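Local coordinates for uncharacterized protein (Leishmania infantum, PDB 4TYZ) that is of unknown function, although its C-terminal GRAM domain, a member of the PH-like clan, would be consistent with sterol binding and transfer, at residues A[57-60]-A[61-64]; A[46-49]-A[50-53]. One frame throughout, in Å; residues are numbered along the deposited sequence.

Contact 1 (A[57-60]-A[61-64]); sequences IEYD and EIKD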
loop_
_atom_site.group_PDB
_atom_site.type_symbol
_atom_site.label_atom_id
_atom_site.label_comp_id
_atom_site.label_asym_id
_atom_site.label_seq_id
_atom_site.Cartn_x
_atom_site.Cartn_y
_atom_site.Cartn_z
ATOM N N ILE A 57 -5.909 2.117 -5.393
ATOM C CA ILE A 57 -7.040 1.215 -5.462
ATOM C C ILE A 57 -8.041 1.601 -4.384
ATOM O O ILE A 57 -7.673 1.913 -3.256
ATOM C CB ILE A 57 -6.591 -0.258 -5.321
ATOM C CG1 ILE A 57 -7.803 -1.185 -5.387
ATOM C CG2 ILE A 57 -5.823 -0.475 -4.056
ATOM C CD1 ILE A 57 -7.437 -2.603 -5.669
ATOM N N GLU A 58 -9.315 1.646 -4.758
ATOM C CA GLU A 58 -10.352 2.001 -3.794
ATOM C C GLU A 58 -10.605 0.812 -2.872
ATOM O O GLU A 58 -10.515 -0.327 -3.311
ATOM C CB GLU A 58 -11.645 2.392 -4.530
ATOM C CG GLU A 58 -12.213 3.767 -4.194
ATOM C CD GLU A 58 -13.195 3.751 -3.017
ATOM O OE1 GLU A 58 -13.353 2.693 -2.366
ATOM O OE2 GLU A 58 -13.817 4.807 -2.741
ATOM N N TYR A 59 -10.911 1.050 -1.598
ATOM C CA TYR A 59 -11.215 -0.087 -0.733
ATOM C C TYR A 59 -12.377 -0.925 -1.267
ATOM O O TYR A 59 -12.418 -2.137 -1.025
ATOM C CB TYR A 59 -11.517 0.364 0.701
ATOM C CG TYR A 59 -10.308 0.991 1.326
ATOM C CD1 TYR A 59 -9.181 0.232 1.612
ATOM C CD2 TYR A 59 -10.277 2.357 1.589
ATOM C CE1 TYR A 59 -8.043 0.836 2.148
ATOM C CE2 TYR A 59 -9.163 2.953 2.133
ATOM C CZ TYR A 59 -8.055 2.190 2.407
ATOM O OH TYR A 59 -6.947 2.798 2.952
ATOM N N ASP A 60 -13.295 -0.314 -2.024
ATOM C CA ASP A 60 -14.420 -1.094 -2.537
ATOM C C ASP A 60 -14.019 -1.949 -3.747
ATOM O O ASP A 60 -14.843 -2.682 -4.295
ATOM C CB ASP A 60 -15.658 -0.194 -2.836
ATOM C CG ASP A 60 -15.487 0.783 -4.017
ATOM O OD1 ASP A 60 -14.462 0.785 -4.721
ATOM O OD2 ASP A 60 -16.457 1.560 -4.262
ATOM N N GLU A 61 -12.740 -1.887 -4.118
ATOM C CA GLU A 61 -12.168 -2.723 -5.170
ATOM C C GLU A 61 -11.338 -3.875 -4.593
ATOM O O GLU A 61 -10.860 -4.733 -5.333
ATOM C CB GLU A 61 -11.287 -1.878 -6.101
ATOM C CG GLU A 61 -12.072 -0.821 -6.870
ATOM C CD GLU A 61 -11.204 0.006 -7.814
ATOM O OE1 GLU A 61 -11.539 0.071 -9.017
ATOM O OE2 GLU A 61 -10.211 0.621 -7.362
ATOM N N ILE A 62 -11.168 -3.875 -3.277
ATOM C CA ILE A 62 -10.302 -4.852 -2.609
ATOM C C ILE A 62 -11.135 -6.011 -2.076
ATOM O O ILE A 62 -12.068 -5.811 -1.305
ATOM C CB ILE A 62 -9.508 -4.206 -1.462
ATOM C CG1 ILE A 62 -8.504 -3.200 -2.035
ATOM C CG2 ILE A 62 -8.780 -5.277 -0.631
ATOM C CD1 ILE A 62 -7.756 -2.415 -0.980
ATOM N N LYS A 63 -10.791 -7.220 -2.510
ATOM C CA LYS A 63 -11.515 -8.421 -2.107
ATOM C C LYS A 63 -10.981 -9.022 -0.807
ATOM O O LYS A 63 -11.745 -9.547 0.012
ATOM C CB LYS A 63 -11.448 -9.465 -3.234
ATOM C CG LYS A 63 -12.113 -10.807 -2.915
ATOM C CD LYS A 63 -11.967 -11.751 -4.100
ATOM C CE LYS A 63 -12.774 -13.023 -3.899
ATOM N NZ LYS A 63 -12.772 -13.872 -5.122
ATOM N N ASP A 64 -9.667 -8.953 -0.617
ATOM C CA ASP A 64 -9.038 -9.563 0.556
ATOM C C ASP A 64 -7.683 -8.938 0.794
ATOM O O ASP A 64 -7.063 -8.413 -0.119
ATOM C CB ASP A 64 -8.913 -11.087 0.383
ATOM C CG ASP A 64 -8.756 -11.825 1.701
ATOM O OD1 ASP A 64 -8.893 -11.191 2.773
ATOM O OD2 ASP A 64 -8.519 -13.059 1.665
HETATM O O HOH W 1 -14.446 -4.011 -0.586
#
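A short 3-10 segment, residues 59-61, links strand 54-58 to strand 62-67, the fourth and fifth strands of this PH-like GRAM domain. Two successive backbone bonds define it: Glu61 N donates to Glu58 O (2.8 Å), and Ile62 N donates to Tyr59 O (3.1 Å), each donor standing above the carbonyl plane. The side chain of Glu61 then reaches back. With CG beside its own backbone N (chi1 -65°) and the chain extended beyond it, the carboxylate arrives at Glu58 N, which gives OE2 a nearly straight bond of 2.9 Å on the anti side. Glu58 answers within the turn, bending at chi2 (-90°) so that OE1 accepts from Asp60 N at 3.0 Å. Both carboxylates thus hold backbone N-H groups. On the apolar side, Ile57 CD1 lies 3.8 Å from Ile62 CG1, while the end of Ile62, CD1, meets Tyr59 CD1 at 4.0 Å. A water donates to both Tyr59 O and Ile62 O. Beyond the turn, Tyr59 packs on helix 96-107, its hydroxyl bonded to Thr40 O, and Trp107 NE1 of that helix bonds Ile62 O; Lys63 and Asp64 form a classic beta bulge opposite Lys81 of strand 78-82.

Contact 2 (A[46-49]-A[50-53]); sequences FQST and LAAA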
loop_
_atom_site.group_PDB
_atom_site.type_symbol
_atom_site.label_atom_id
_atom_site.label_comp_id
_atom_site.label_asym_id
_atom_site.label_seq_id
_atom_site.Cartn_x
_atom_site.Cartn_y
_atom_site.Cartn_z
ATOM N N PHE A 46 0.145 3.598 -3.501
ATOM C CA PHE A 46 1.584 3.396 -3.379
ATOM C C PHE A 46 2.298 4.263 -4.391
ATOM O O PHE A 46 1.881 4.320 -5.542
ATOM C CB PHE A 46 1.958 1.923 -3.596
ATOM C CG PHE A 46 3.440 1.675 -3.568
ATOM C CD1 PHE A 46 4.073 1.352 -2.379
ATOM C CD2 PHE A 46 4.200 1.789 -4.725
ATOM C CE1 PHE A 46 5.452 1.138 -2.344
ATOM C CE2 PHE A 46 5.574 1.588 -4.704
ATOM C CZ PHE A 46 6.204 1.247 -3.515
ATOM N N GLN A 47 3.368 4.933 -3.961
ATOM C CA GLN A 47 4.262 5.642 -4.879
ATOM C C GLN A 47 5.701 5.204 -4.655
ATOM O O GLN A 47 6.184 5.217 -3.525
ATOM C CB GLN A 47 4.142 7.162 -4.695
ATOM C CG GLN A 47 5.171 7.984 -5.498
ATOM C CD GLN A 47 5.024 7.798 -6.994
ATOM O OE1 GLN A 47 3.954 8.034 -7.557
ATOM N NE2 GLN A 47 6.102 7.380 -7.650
ATOM N N SER A 48 6.391 4.840 -5.735
ATOM C CA SER A 48 7.814 4.526 -5.675
ATOM C C SER A 48 8.624 5.771 -5.323
ATOM O O SER A 48 8.349 6.867 -5.814
ATOM C CB SER A 48 8.296 3.965 -7.016
ATOM O OG SER A 48 7.589 2.798 -7.372
ATOM N N THR A 49 9.614 5.588 -4.464
ATOM C CA THR A 49 10.470 6.681 -4.030
ATOM C C THR A 49 11.289 7.246 -5.173
ATOM O O THR A 49 11.414 8.466 -5.325
ATOM C CB THR A 49 11.429 6.214 -2.928
ATOM O OG1 THR A 49 10.674 5.754 -1.809
ATOM C CG2 THR A 49 12.345 7.362 -2.489
ATOM N N LEU A 50 11.852 6.356 -5.978
ATOM C CA LEU A 50 12.808 6.798 -6.990
ATOM C C LEU A 50 12.431 6.370 -8.402
ATOM O O LEU A 50 13.281 6.324 -9.300
ATOM C CB LEU A 50 14.206 6.281 -6.653
ATOM C CG LEU A 50 14.809 6.748 -5.328
ATOM C CD1 LEU A 50 16.170 6.088 -5.123
ATOM C CD2 LEU A 50 14.928 8.268 -5.285
ATOM N N ALA A 51 11.157 6.066 -8.602
ATOM C CA ALA A 51 10.669 5.673 -9.916
ATOM C C ALA A 51 9.241 6.162 -10.107
ATOM O O ALA A 51 8.590 6.596 -9.155
ATOM C CB ALA A 51 10.742 4.162 -10.083
ATOM N N ALA A 52 8.755 6.086 -11.343
ATOM C CA ALA A 52 7.399 6.527 -11.661
ATOM C C ALA A 52 6.303 5.624 -11.105
ATOM O O ALA A 52 5.193 6.102 -10.829
ATOM C CB ALA A 52 7.235 6.641 -13.164
ATOM N N ALA A 53 6.613 4.337 -10.965
ATOM C CA ALA A 53 5.629 3.309 -10.634
ATOM C C ALA A 53 4.788 3.671 -9.418
ATOM O O ALA A 53 5.309 4.049 -8.371
ATOM C CB ALA A 53 6.310 1.972 -10.410
#
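Residues 46-49 fold against residues 50-53 in the beta hairpin that joins strand 43-48 to strand 54-58, with Phe46 paired through its backbone to Phe55 on the returning strand. Next along the strand, Gln47 turns its amide inward over the loop: CG stands anti to the backbone N (chi1 173°) and the chain bends at chi2 (62°), which brings NE2 round to the carbonyl of the following residue. NE2 donates to Ser48 O at 2.9 Å, on a lone pair and within the planes of both the amide and the carbonyl. The same nitrogen lies 3.0 Å from Ala51 O, but the angle is too poor for a bond. OE1, at the other end of the amide, is hydrogen-bonded to Ser9 OG, so the amide is fixed at both ends. Across the loop the hydrogen bonds come from Ser48, which grips Ala53 O twice: its N-H comes nearly along the carbonyl axis at 3.0 Å, and OG donates from above the carbonyl plane at 2.8 Å. Ser48 CB also packs against Ala51 CB at 3.9 Å. Thr49 and Leu50 then run side by side at the bend, Thr49 CG2 being 3.8 Å from Leu50 CG.

In the fold
The two contacts illustrate how consecutive connections of one antiparallel sheet can serve quite different ends. Contact 2 joins neighbouring strands, 43-48 and 54-58, in a hairpin; contact 1 joins 54-58 to 62-67, which are the two outermost strands of the sheet within this chain, so its turn leads from one edge to the other. In a PH-like fold this is the place where the chain passes between the two halves of the bent sheet. Strand 54-58 is therefore the shared element, entered from 50-53 and left through 57-60. The centres of the contacts are about 21 Å apart, on opposite sides of the chain's centre; separated in the chain by residues 54-56, they do not touch.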